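Local coordinates for endopolygalacturonase (PDB 1K5C), which probably hydrolyses internal alpha-1,4 linkages between galacturonate units of polygalacturonan, at residues A[25-30]-A[47-52]; A[99-104]-A[112-117]; A[12-17]-A[33-38]; A[55-60]-A[93-98]. All blocks are in the same frame, centred on the assembly; numbering follows the deposited sequence.

Interaction 1. Residues A[25-30]-A[47-52]; sequences FTVPAG and GDITFA
Phe25 opens the pairing with Ile49 in parallel strands 25-27 and 49-51. Phe25 N makes a weak hydrogen bond to Asp48 O (3.2 Å), and Phe25 O accepts Thr50 N at 3.1 Å. Ile49 CG1 lies over one face of the Phe25 ring. Thr26 points to the other side of the sheet, as does Thr50, and Thr26 CA makes a C-H...O contact with Thr50 O. Val27 is held through both its backbone polar atoms. Val27 N donates to Thr50 O at 2.8 Å, and Val27 O accepts Ala52 N at 3.1 Å. A water also joins Val27 O to Ala52 O. With Val27 CG1 anti to the backbone N (chi1 172°), the other methyl, CG2, reaches Ile49 CG2 at 3.7 Å. The same CG2 sits over the Phe51 ring, 4.0 Å from its centroid and offset toward the rim. Replacing Phe51 by an alanine would probably leave Val27 CG2 without its aromatic cover and Phe100 without its edge-to-face partner. Beyond the strand, Ala29 N rests 3.8 Å from Ala52 CB. In-register stacking of short parallel strands from successive turns is the hallmark of the right-handed parallel beta-helix of this family.

Interaction 2. Residues A[99-104]-A[112-117]; sequences PFLKIK and FEVLNS
Phe100 has CG anti to its backbone N (chi1 -180°), which carries the ring toward Val114. Val114 has CG1 anti to its own N (chi1 171°) and CG2 anti to the carbonyl carbon, and the two methyls find different partners. CG1 meets the edge of the Phe100 ring, close to its plane, with Val114 CG1 3.5 Å from Phe100 CD2. CG2 faces Leu101 tip to tip, Val114 CG2 lying 3.8 Å from Leu101 CD2. The Phe100 and Val114 side chains run past each other in opposite directions. Leu101 also serves its neighbour: its CD1 stands 3.5 Å above the plane of the Phe100 ring, offset toward the rim. Leu101 CD2 goes on to Phe112 CE1 at 3.9 Å. At the far end Ile103 CD1 approaches the edge of the same ring, 4.4 Å from Phe112 CZ. Ser117 CB closes the other end, 3.9 Å from Phe100 CD2. Its hydroxyl is engaged with Ala119 O and Asp140 OD2. An alanine in place of Val114 would probably leave Phe100 CD2 and Leu101 CD2 without their methyl partners and open a gap on the side of 112-117. The Phe77 ring meets that of Phe112 edge-to-face and extends the cluster. No hydrogen bond crosses between 99-104 and 112-117. The two segments, on different walls of the beta-helix, are therefore joined here by apolar contact alone, in the buried interior of the solenoid.

Interaction 3. Residues A[12-17]-A[33-38]; sequences KDIAGC and LVLNPD
A type II beta turn from Ile14 to Cys17 is fastened to Asp38 near the N-terminal end of the beta-helix. The turn is closed by Cys17 N bonding to Ile14 O at 3.0 Å. Gly16 takes its third position with positive phi (104°), where a side chain would jam against the preceding carbonyl O. Gly16 N faces the Asp38 carboxylate. It donates to Asp38 OD1 at 3.0 Å, almost straight at 172°. The donor comes from the syn side, 22° out of the carboxylate plane. A weak second bond runs from the same N to Asp38 OD2. One water ties the rest of the turn to the backbone: it donates to Ile14 O and to Cys17 O and accepts Asp38 N, each at 2.8 Å. Next to the polar group, Ile14 supplies the apolar part of the contact. The Ile14 side chain is extended beyond CG1, and this carries CD1 to the second segment. Ile14 CD1 touches Pro37 CA at 3.7 Å and Leu35 CD2 at 4.0 Å. Within segment 12-17, Lys12 NZ forms a salt bridge to Asp13 OD2 (2.6 Å) and also hydrogen-bonds to Asp9 O. The Cys17-Cys3 disulfide fixes the turn to the chain start. Ile14 also packs on Val20 of strand 19-22, and Leu35 on Leu22 of that strand. Strand 33-35 is the outermost strand of its parallel sheet, with strand 61-65 next to it.

Interaction 4. Residues A[55-60]-A[93-98]; sequences TLDGPL and GTHKPH
His95 and Asp57 cross at about a right angle, yet the imidazole and carboxylate planes are only 29° apart. His95 CG is anti to the backbone N (chi1 175°), and the ring extends toward segment 55-60. Its NE2 donates to Asp57 OD1 at 3.0 Å, with an angle of 152° at the hydrogen. OD1 is approached nearly along its C-O axis, and it sits somewhat out of the ring plane. This bond probably limits rotation of the ring. Pro97 packs beside it: Pro97 CG lies 3.4 Å from Leu56 O, a buried carbonyl oxygen with no hydrogen-bond partner. Pro97 CB also meets Leu60 CD1 at 4.0 Å. The backbones come closest at Gly58 and His98, with Gly58 CA 3.4 Å from His98 O. A CB on Gly58 would run into the His98 backbone. One water accepts both Gly58 N and His98 N at 3.0 Å and bridges the two loops. The Lys96 amine points elsewhere, to Thr94 O and a salt bridge with Asp86. The His98 side chain is about 7 Å from that of Asn151, which binds galacturonate in this protein. The contact is thus loop-to-loop packing beside the substrate-binding region of a beta-helix.

Overall arrangement
All four contacts lie in the N-terminal part of the parallel beta-helix. Interaction 3 is farthest out, its centre about 27 Å from that of the chain; interaction 2 is nearest, at about 11 Å. The centres of interactions 1 and 2, and of 2 and 4, are about 13 Å apart, those of 3 and 4 about 24 Å. Interactions 1 and 3 alternate along the chain; 4 and 2 follow in series. Strands 33-35 and 101-104 share one parallel sheet, with 61-65 between them. Leu60 O faces Leu33 N, and Leu60 N faces Phe100 O. Leu33 packs on Phe25, Val27 and Ile49. Apolar packing thus links the N-terminal turns, while interaction 4 lies near the galacturonate-binding residues.

Interaction 1. Residues A[25-30]-A[47-52]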
loop_
_atom_site.group_PDB
_atom_site.type_symbol
_atom_site.label_atom_id
_atom_site.label_comp_id
_atom_site.label_asym_id
_atom_site.label_seq_id
_atom_site.Cartn_x
_atom_site.Cartn_y
_atom_site.Cartn_z
ATOM N N PHE A 25 -11.637 6.375 22.711
ATOM C CA PHE A 25 -13.017 5.918 22.923
ATOM C C PHE A 25 -13.257 4.748 21.996
ATOM O O PHE A 25 -12.416 4.407 21.150
ATOM C CB PHE A 25 -14.074 7.035 22.705
ATOM C CG PHE A 25 -14.030 7.737 21.379
ATOM C CD1 PHE A 25 -14.812 7.308 20.289
ATOM C CD2 PHE A 25 -13.242 8.858 21.218
ATOM C CE1 PHE A 25 -14.790 8.004 19.091
ATOM C CE2 PHE A 25 -13.179 9.556 20.021
ATOM C CZ PHE A 25 -13.959 9.121 18.966
ATOM N N THR A 26 -14.424 4.101 22.185
ATOM C CA THR A 26 -14.879 3.070 21.262
ATOM C C THR A 26 -15.843 3.655 20.264
ATOM O O THR A 26 -16.774 4.398 20.641
ATOM C CB THR A 26 -15.571 1.946 22.021
ATOM O OG1 THR A 26 -14.583 1.334 22.856
ATOM C CG2 THR A 26 -16.144 0.900 21.086
ATOM N N VAL A 27 -15.662 3.334 18.978
ATOM C CA VAL A 27 -16.648 3.607 17.938
ATOM C C VAL A 27 -17.657 2.441 17.980
ATOM O O VAL A 27 -17.278 1.296 17.672
ATOM C CB VAL A 27 -15.967 3.719 16.572
ATOM C CG1 VAL A 27 -17.011 3.813 15.461
ATOM C CG2 VAL A 27 -15.016 4.910 16.577
ATOM N N PRO A 28 -18.887 2.705 18.376
ATOM C CA PRO A 28 -19.849 1.589 18.565
ATOM C C PRO A 28 -20.196 0.971 17.254
ATOM O O PRO A 28 -20.133 1.562 16.184
ATOM C CB PRO A 28 -21.085 2.270 19.221
ATOM C CG PRO A 28 -20.563 3.570 19.755
ATOM C CD PRO A 28 -19.476 4.008 18.796
ATOM N N ALA A 29 -20.731 -0.277 17.363
ATOM C CA ALA A 29 -21.308 -0.970 16.212
ATOM C C ALA A 29 -22.252 -0.030 15.457
ATOM O O ALA A 29 -23.066 0.653 16.093
ATOM C CB ALA A 29 -22.036 -2.210 16.683
ATOM N N GLY A 30 -22.195 -0.071 14.132
ATOM C CA GLY A 30 -23.153 0.688 13.323
ATOM C C GLY A 30 -22.813 2.155 13.201
ATOM O O GLY A 30 -23.607 2.948 12.668
ATOM N N GLY A 47 -5.543 9.330 22.853
ATOM C CA GLY A 47 -5.899 7.981 23.311
ATOM C C GLY A 47 -6.102 7.085 22.096
ATOM O O GLY A 47 -6.019 7.533 20.961
ATOM N N ASP A 48 -6.312 5.798 22.406
ATOM C CA ASP A 48 -6.543 4.809 21.354
ATOM C C ASP A 48 -8.041 4.743 21.025
ATOM O O ASP A 48 -8.909 4.890 21.914
ATOM C CB ASP A 48 -6.086 3.447 21.845
ATOM C CG ASP A 48 -4.591 3.352 22.149
ATOM O OD1 ASP A 48 -3.805 4.179 21.627
ATOM O OD2 ASP A 48 -4.232 2.388 22.873
ATOM N N ILE A 49 -8.341 4.481 19.749
ATOM C CA ILE A 49 -9.745 4.369 19.290
ATOM C C ILE A 49 -9.980 2.944 18.850
ATOM O O ILE A 49 -9.304 2.434 17.960
ATOM C CB ILE A 49 -10.040 5.401 18.193
ATOM C CG1 ILE A 49 -9.825 6.838 18.771
ATOM C CG2 ILE A 49 -11.479 5.241 17.705
ATOM C CD1 ILE A 49 -9.905 7.920 17.772
ATOM N N THR A 50 -10.916 2.296 19.525
ATOM C CA THR A 50 -11.253 0.880 19.272
ATOM C C THR A 50 -12.577 0.797 18.550
ATOM O O THR A 50 -13.538 1.491 18.933
ATOM C CB THR A 50 -11.284 0.113 20.610
ATOM O OG1 THR A 50 -9.981 0.180 21.219
ATOM C CG2 THR A 50 -11.634 -1.370 20.421
ATOM N N PHE A 51 -12.669 -0.052 17.526
ATOM C CA PHE A 51 -13.893 -0.146 16.714
ATOM C C PHE A 51 -14.572 -1.472 17.040
ATOM O O PHE A 51 -14.066 -2.574 16.737
ATOM C CB PHE A 51 -13.526 -0.082 15.235
ATOM C CG PHE A 51 -13.039 1.294 14.844
ATOM C CD1 PHE A 51 -11.765 1.772 15.227
ATOM C CD2 PHE A 51 -13.856 2.140 14.065
ATOM C CE1 PHE A 51 -11.348 3.033 14.884
ATOM C CE2 PHE A 51 -13.401 3.407 13.695
ATOM C CZ PHE A 51 -12.141 3.853 14.114
ATOM N N ALA A 52 -15.735 -1.386 17.710
ATOM C CA ALA A 52 -16.500 -2.596 18.025
ATOM C C ALA A 52 -16.859 -3.322 16.748
ATOM O O ALA A 52 -17.034 -2.715 15.669
ATOM C CB ALA A 52 -17.768 -2.195 18.813
HETATM O O HOH W 1 -17.247 -0.014 15.052
#

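Interaction 2. Residues A[99-104]-A[112-117]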
loop_
_atom_site.group_PDB
_atom_site.type_symbol
_atom_site.label_atom_id
_atom_site.label_comp_id
_atom_site.label_asym_id
_atom_site.label_seq_id
_atom_site.Cartn_x
_atom_site.Cartn_y
_atom_site.Cartn_z
ATOM N N PRO A 99 -12.031 -0.052 3.136
ATOM C CA PRO A 99 -10.795 0.034 3.950
ATOM C C PRO A 99 -11.178 0.363 5.385
ATOM O O PRO A 99 -12.315 0.774 5.681
ATOM C CB PRO A 99 -10.024 1.184 3.261
ATOM C CG PRO A 99 -11.124 2.092 2.782
ATOM C CD PRO A 99 -12.212 1.143 2.301
ATOM N N PHE A 100 -10.197 0.242 6.295
ATOM C CA PHE A 100 -10.454 0.614 7.690
ATOM C C PHE A 100 -10.453 2.134 7.820
ATOM O O PHE A 100 -11.437 2.732 8.279
ATOM C CB PHE A 100 -9.438 -0.135 8.555
ATOM C CG PHE A 100 -9.542 0.106 10.049
ATOM C CD1 PHE A 100 -10.709 0.565 10.662
ATOM C CD2 PHE A 100 -8.435 -0.161 10.843
ATOM C CE1 PHE A 100 -10.725 0.759 12.044
ATOM C CE2 PHE A 100 -8.441 0.029 12.203
ATOM C CZ PHE A 100 -9.603 0.507 12.825
ATOM N N LEU A 101 -9.302 2.745 7.448
ATOM C CA LEU A 101 -9.148 4.189 7.449
ATOM C C LEU A 101 -9.121 4.714 6.016
ATOM O O LEU A 101 -8.566 4.076 5.126
ATOM C CB LEU A 101 -7.812 4.610 8.088
ATOM C CG LEU A 101 -7.711 4.605 9.595
ATOM C CD1 LEU A 101 -7.899 3.311 10.220
ATOM C CD2 LEU A 101 -6.383 5.237 10.013
ATOM N N LYS A 102 -9.656 5.933 5.859
ATOM C CA LYS A 102 -9.568 6.686 4.596
ATOM C C LYS A 102 -9.036 8.069 4.916
ATOM O O LYS A 102 -9.574 8.758 5.781
ATOM C CB LYS A 102 -10.964 6.799 3.954
ATOM C CG LYS A 102 -11.063 7.728 2.757
ATOM C CD LYS A 102 -10.186 7.236 1.646
ATOM C CE LYS A 102 -10.889 7.119 0.339
ATOM N NZ LYS A 102 -9.963 6.671 -0.742
ATOM N N ILE A 103 -7.966 8.464 4.206
ATOM C CA ILE A 103 -7.309 9.772 4.374
ATOM C C ILE A 103 -7.363 10.492 3.033
ATOM O O ILE A 103 -6.875 9.958 2.015
ATOM C CB ILE A 103 -5.875 9.634 4.867
ATOM C CG1 ILE A 103 -5.804 8.874 6.189
ATOM C CG2 ILE A 103 -5.208 11.021 4.966
ATOM C CD1 ILE A 103 -4.410 8.526 6.654
ATOM N N LYS A 104 -7.981 11.691 3.016
ATOM C CA LYS A 104 -8.180 12.471 1.827
ATOM C C LYS A 104 -7.655 13.894 2.047
ATOM O O LYS A 104 -7.649 14.391 3.191
ATOM C CB LYS A 104 -9.698 12.583 1.487
ATOM C CG LYS A 104 -10.405 11.295 1.303
ATOM C CD LYS A 104 -11.808 11.554 0.794
ATOM C CE LYS A 104 -12.850 10.687 1.365
ATOM N NZ LYS A 104 -14.098 11.132 0.653
ATOM N N PHE A 112 1.162 7.131 14.184
ATOM C CA PHE A 112 0.089 6.336 14.797
ATOM C C PHE A 112 0.158 4.933 14.215
ATOM O O PHE A 112 0.876 4.658 13.241
ATOM C CB PHE A 112 -1.294 6.978 14.620
ATOM C CG PHE A 112 -1.722 7.155 13.184
ATOM C CD1 PHE A 112 -2.351 6.131 12.498
ATOM C CD2 PHE A 112 -1.498 8.399 12.561
ATOM C CE1 PHE A 112 -2.805 6.339 11.191
ATOM C CE2 PHE A 112 -1.930 8.603 11.274
ATOM C CZ PHE A 112 -2.565 7.572 10.576
ATOM N N GLU A 113 -0.634 4.055 14.830
ATOM C CA GLU A 113 -0.672 2.641 14.442
ATOM C C GLU A 113 -2.101 2.254 14.106
ATOM O O GLU A 113 -3.044 2.635 14.803
ATOM C CB GLU A 113 -0.170 1.777 15.603
ATOM C CG GLU A 113 -0.374 0.268 15.379
ATOM C CD GLU A 113 0.301 -0.549 16.427
ATOM O OE1 GLU A 113 1.491 -0.446 16.644
ATOM O OE2 GLU A 113 -0.364 -1.407 16.985
ATOM N N VAL A 114 -2.234 1.488 13.035
ATOM C CA VAL A 114 -3.449 0.736 12.737
ATOM C C VAL A 114 -3.186 -0.694 13.178
ATOM O O VAL A 114 -2.241 -1.313 12.675
ATOM C CB VAL A 114 -3.776 0.823 11.230
ATOM C CG1 VAL A 114 -4.897 -0.127 10.900
ATOM C CG2 VAL A 114 -4.080 2.295 10.873
ATOM N N LEU A 115 -3.988 -1.168 14.118
ATOM C CA LEU A 115 -3.813 -2.507 14.691
ATOM C C LEU A 115 -4.974 -3.398 14.214
ATOM O O LEU A 115 -6.160 -3.069 14.429
ATOM C CB LEU A 115 -3.833 -2.404 16.210
ATOM C CG LEU A 115 -3.797 -3.739 16.971
ATOM C CD1 LEU A 115 -2.467 -4.502 16.728
ATOM C CD2 LEU A 115 -3.970 -3.499 18.464
ATOM N N ASN A 116 -4.641 -4.516 13.581
ATOM C CA ASN A 116 -5.650 -5.532 13.240
ATOM C C ASN A 116 -6.839 -4.959 12.442
ATOM O O ASN A 116 -8.004 -5.049 12.837
ATOM C CB ASN A 116 -6.089 -6.285 14.495
ATOM C CG ASN A 116 -4.887 -6.953 15.150
ATOM O OD1 ASN A 116 -3.933 -7.348 14.439
ATOM N ND2 ASN A 116 -4.950 -7.094 16.464
ATOM N N SER A 117 -6.523 -4.405 11.264
ATOM C CA SER A 117 -7.590 -4.044 10.346
ATOM C C SER A 117 -8.369 -5.302 9.917
ATOM O O SER A 117 -7.801 -6.368 9.743
ATOM C CB SER A 117 -7.016 -3.317 9.124
ATOM O OG SER A 117 -6.076 -4.129 8.403
#

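Interaction 3. Residues A[12-17]-A[33-38]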
loop_
_atom_site.group_PDB
_atom_site.type_symbol
_atom_site.label_atom_id
_atom_site.label_comp_id
_atom_site.label_asym_id
_atom_site.label_seq_id
_atom_site.Cartn_x
_atom_site.Cartn_y
_atom_site.Cartn_z
ATOM N N LYS A 12 -18.485 15.789 14.669
ATOM C CA LYS A 12 -19.083 16.735 13.739
ATOM C C LYS A 12 -18.967 18.159 14.212
ATOM O O LYS A 12 -19.383 19.048 13.429
ATOM C CB LYS A 12 -20.554 16.319 13.508
ATOM C CG LYS A 12 -21.445 16.752 14.617
ATOM C CD LYS A 12 -22.766 15.990 14.805
ATOM C CE LYS A 12 -23.646 16.653 15.863
ATOM N NZ LYS A 12 -22.815 17.071 17.029
ATOM N N ASP A 13 -18.511 18.390 15.457
ATOM C CA ASP A 13 -18.521 19.730 16.030
ATOM C C ASP A 13 -17.149 20.390 16.116
ATOM O O ASP A 13 -16.948 21.170 17.037
ATOM C CB ASP A 13 -19.120 19.650 17.450
ATOM C CG ASP A 13 -20.616 19.413 17.383
ATOM O OD1 ASP A 13 -21.257 20.113 16.558
ATOM O OD2 ASP A 13 -21.038 18.587 18.214
ATOM N N ILE A 14 -16.242 20.089 15.218
ATOM C CA ILE A 14 -14.898 20.666 15.257
ATOM C C ILE A 14 -14.700 21.868 14.355
ATOM O O ILE A 14 -13.560 22.410 14.338
ATOM C CB ILE A 14 -13.805 19.601 15.010
ATOM C CG1 ILE A 14 -13.886 19.027 13.616
ATOM C CG2 ILE A 14 -13.828 18.490 16.057
ATOM C CD1 ILE A 14 -12.683 18.176 13.190
ATOM N N ALA A 15 -15.723 22.352 13.648
ATOM C CA ALA A 15 -15.503 23.528 12.801
ATOM C C ALA A 15 -15.165 24.707 13.615
ATOM O O ALA A 15 -15.841 24.985 14.668
ATOM C CB ALA A 15 -16.789 23.767 11.951
ATOM N N GLY A 16 -14.121 25.414 13.245
ATOM C CA GLY A 16 -13.626 26.557 13.979
ATOM C C GLY A 16 -12.386 26.285 14.761
ATOM O O GLY A 16 -11.677 27.233 15.133
ATOM N N CYS A 17 -12.117 24.975 15.025
ATOM C CA CYS A 17 -10.929 24.619 15.782
ATOM C C CYS A 17 -9.688 24.551 14.921
ATOM O O CYS A 17 -9.668 23.850 13.907
ATOM C CB CYS A 17 -11.101 23.204 16.386
ATOM S SG CYS A 17 -12.575 23.000 17.419
ATOM N N LEU A 33 -16.498 7.131 12.270
ATOM C CA LEU A 33 -15.812 8.321 12.826
ATOM C C LEU A 33 -15.325 9.134 11.654
ATOM O O LEU A 33 -14.455 8.697 10.921
ATOM C CB LEU A 33 -14.700 7.861 13.750
ATOM C CG LEU A 33 -13.852 9.029 14.348
ATOM C CD1 LEU A 33 -14.769 10.004 15.124
ATOM C CD2 LEU A 33 -12.783 8.474 15.259
ATOM N N VAL A 34 -15.928 10.310 11.489
ATOM C CA VAL A 34 -15.648 11.190 10.340
ATOM C C VAL A 34 -15.182 12.541 10.862
ATOM O O VAL A 34 -15.862 13.197 11.629
ATOM C CB VAL A 34 -16.903 11.359 9.484
ATOM C CG1 VAL A 34 -16.665 12.325 8.307
ATOM C CG2 VAL A 34 -17.339 9.972 8.914
ATOM N N LEU A 35 -13.986 12.953 10.402
ATOM C CA LEU A 35 -13.432 14.247 10.772
ATOM C C LEU A 35 -13.197 15.084 9.529
ATOM O O LEU A 35 -12.508 14.645 8.603
ATOM C CB LEU A 35 -12.101 14.093 11.537
ATOM C CG LEU A 35 -12.190 13.391 12.891
ATOM C CD1 LEU A 35 -10.809 12.959 13.373
ATOM C CD2 LEU A 35 -12.899 14.287 13.924
ATOM N N ASN A 36 -13.750 16.322 9.564
ATOM C CA ASN A 36 -13.563 17.292 8.486
ATOM C C ASN A 36 -12.961 18.558 9.099
ATOM O O ASN A 36 -13.689 19.541 9.362
ATOM C CB ASN A 36 -14.894 17.626 7.785
ATOM C CG ASN A 36 -15.387 16.437 6.995
ATOM O OD1 ASN A 36 -14.712 15.957 6.091
ATOM N ND2 ASN A 36 -16.574 15.931 7.323
ATOM N N PRO A 37 -11.680 18.535 9.427
ATOM C CA PRO A 37 -11.105 19.681 10.186
ATOM C C PRO A 37 -10.952 20.912 9.300
ATOM O O PRO A 37 -10.876 20.856 8.077
ATOM C CB PRO A 37 -9.729 19.157 10.636
ATOM C CG PRO A 37 -9.725 17.696 10.326
ATOM C CD PRO A 37 -10.685 17.502 9.198
ATOM N N ASP A 38 -10.861 22.059 10.009
ATOM C CA ASP A 38 -10.556 23.326 9.331
ATOM C C ASP A 38 -9.245 23.235 8.571
ATOM O O ASP A 38 -8.293 22.469 8.943
ATOM C CB ASP A 38 -10.400 24.444 10.363
ATOM C CG ASP A 38 -11.692 24.938 11.016
ATOM O OD1 ASP A 38 -12.733 24.341 10.834
ATOM O OD2 ASP A 38 -11.587 25.978 11.707
HETATM O O HOH W 2 -11.216 21.849 12.828
#

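Interaction 4. Residues A[55-60]-A[93-98]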
loop_
_atom_site.group_PDB
_atom_site.type_symbol
_atom_site.label_atom_id
_atom_site.label_comp_id
_atom_site.label_asym_id
_atom_site.label_seq_id
_atom_site.Cartn_x
_atom_site.Cartn_y
_atom_site.Cartn_z
ATOM N N THR A 55 -21.261 -4.292 11.245
ATOM C CA THR A 55 -21.765 -4.792 9.966
ATOM C C THR A 55 -21.620 -3.739 8.884
ATOM O O THR A 55 -21.914 -4.075 7.697
ATOM C CB THR A 55 -23.231 -5.286 10.049
ATOM O OG1 THR A 55 -24.083 -4.126 10.289
ATOM C CG2 THR A 55 -23.406 -6.293 11.132
ATOM N N LEU A 56 -21.211 -2.518 9.186
ATOM C CA LEU A 56 -21.061 -1.498 8.164
ATOM C C LEU A 56 -19.982 -1.796 7.157
ATOM O O LEU A 56 -18.940 -2.410 7.509
ATOM C CB LEU A 56 -20.734 -0.127 8.791
ATOM C CG LEU A 56 -21.777 0.451 9.732
ATOM C CD1 LEU A 56 -21.330 1.826 10.201
ATOM C CD2 LEU A 56 -23.162 0.515 9.100
ATOM N N ASP A 57 -20.159 -1.276 5.953
ATOM C CA ASP A 57 -19.045 -1.174 5.028
ATOM C C ASP A 57 -18.033 -0.125 5.531
ATOM O O ASP A 57 -18.399 0.840 6.231
ATOM C CB ASP A 57 -19.568 -0.686 3.661
ATOM C CG ASP A 57 -20.345 -1.760 2.903
ATOM O OD1 ASP A 57 -20.308 -2.928 3.233
ATOM O OD2 ASP A 57 -21.017 -1.345 1.917
ATOM N N GLY A 58 -16.788 -0.313 5.188
ATOM C CA GLY A 58 -15.807 0.733 5.426
ATOM C C GLY A 58 -15.962 1.844 4.398
ATOM O O GLY A 58 -16.711 1.741 3.413
ATOM N N PRO A 59 -15.223 2.952 4.594
ATOM C CA PRO A 59 -14.286 3.139 5.692
ATOM C C PRO A 59 -14.993 3.395 7.016
ATOM O O PRO A 59 -16.057 4.002 7.099
ATOM C CB PRO A 59 -13.536 4.443 5.292
ATOM C CG PRO A 59 -14.460 5.131 4.349
ATOM C CD PRO A 59 -15.249 4.073 3.637
ATOM N N LEU A 60 -14.344 2.896 8.118
ATOM C CA LEU A 60 -14.898 3.133 9.448
ATOM C C LEU A 60 -14.381 4.451 10.048
ATOM O O LEU A 60 -15.036 4.987 10.962
ATOM C CB LEU A 60 -14.564 1.971 10.391
ATOM C CG LEU A 60 -15.079 0.599 9.944
ATOM C CD1 LEU A 60 -14.733 -0.445 11.017
ATOM C CD2 LEU A 60 -16.593 0.631 9.649
ATOM N N GLY A 93 -16.521 -15.161 2.009
ATOM C CA GLY A 93 -16.595 -15.407 3.451
ATOM C C GLY A 93 -17.306 -14.290 4.181
ATOM O O GLY A 93 -18.269 -13.664 3.686
ATOM N N THR A 94 -16.850 -14.084 5.409
ATOM C CA THR A 94 -17.466 -13.073 6.273
ATOM C C THR A 94 -17.292 -11.666 5.657
ATOM O O THR A 94 -16.298 -11.371 4.966
ATOM C CB THR A 94 -16.812 -13.092 7.661
ATOM O OG1 THR A 94 -15.423 -12.837 7.523
ATOM C CG2 THR A 94 -17.042 -14.442 8.385
ATOM N N HIS A 95 -18.265 -10.789 5.961
ATOM C CA HIS A 95 -18.079 -9.382 5.574
ATOM C C HIS A 95 -16.881 -8.796 6.281
ATOM O O HIS A 95 -16.730 -8.985 7.497
ATOM C CB HIS A 95 -19.361 -8.636 5.983
ATOM C CG HIS A 95 -19.232 -7.176 5.757
ATOM N ND1 HIS A 95 -19.015 -6.253 6.760
ATOM C CD2 HIS A 95 -19.356 -6.466 4.625
ATOM C CE1 HIS A 95 -19.009 -5.022 6.255
ATOM N NE2 HIS A 95 -19.222 -5.115 4.909
ATOM N N LYS A 96 -16.030 -8.076 5.558
ATOM C CA LYS A 96 -14.904 -7.356 6.139
ATOM C C LYS A 96 -15.113 -5.854 5.916
ATOM O O LYS A 96 -15.033 -5.417 4.754
ATOM C CB LYS A 96 -13.556 -7.760 5.503
ATOM C CG LYS A 96 -13.362 -9.255 5.217
ATOM C CD LYS A 96 -13.382 -10.089 6.495
ATOM C CE LYS A 96 -12.908 -11.558 6.278
ATOM N NZ LYS A 96 -13.656 -12.312 5.225
ATOM N N PRO A 97 -15.297 -5.001 6.919
ATOM C CA PRO A 97 -15.325 -3.568 6.666
ATOM C C PRO A 97 -13.972 -3.119 6.082
ATOM O O PRO A 97 -12.924 -3.356 6.698
ATOM C CB PRO A 97 -15.570 -2.976 8.060
ATOM C CG PRO A 97 -16.251 -4.086 8.869
ATOM C CD PRO A 97 -15.570 -5.348 8.319
ATOM N N HIS A 98 -14.022 -2.488 4.912
ATOM C CA HIS A 98 -12.762 -2.092 4.272
ATOM C C HIS A 98 -13.020 -0.904 3.358
ATOM O O HIS A 98 -14.158 -0.775 2.841
ATOM C CB HIS A 98 -12.111 -3.242 3.489
ATOM C CG HIS A 98 -12.887 -3.655 2.266
ATOM N ND1 HIS A 98 -12.596 -3.302 0.969
ATOM C CD2 HIS A 98 -14.036 -4.414 2.226
ATOM C CE1 HIS A 98 -13.507 -3.863 0.164
ATOM N NE2 HIS A 98 -14.355 -4.498 0.892
HETATM O O HOH W 3 -16.632 -2.744 3.391
#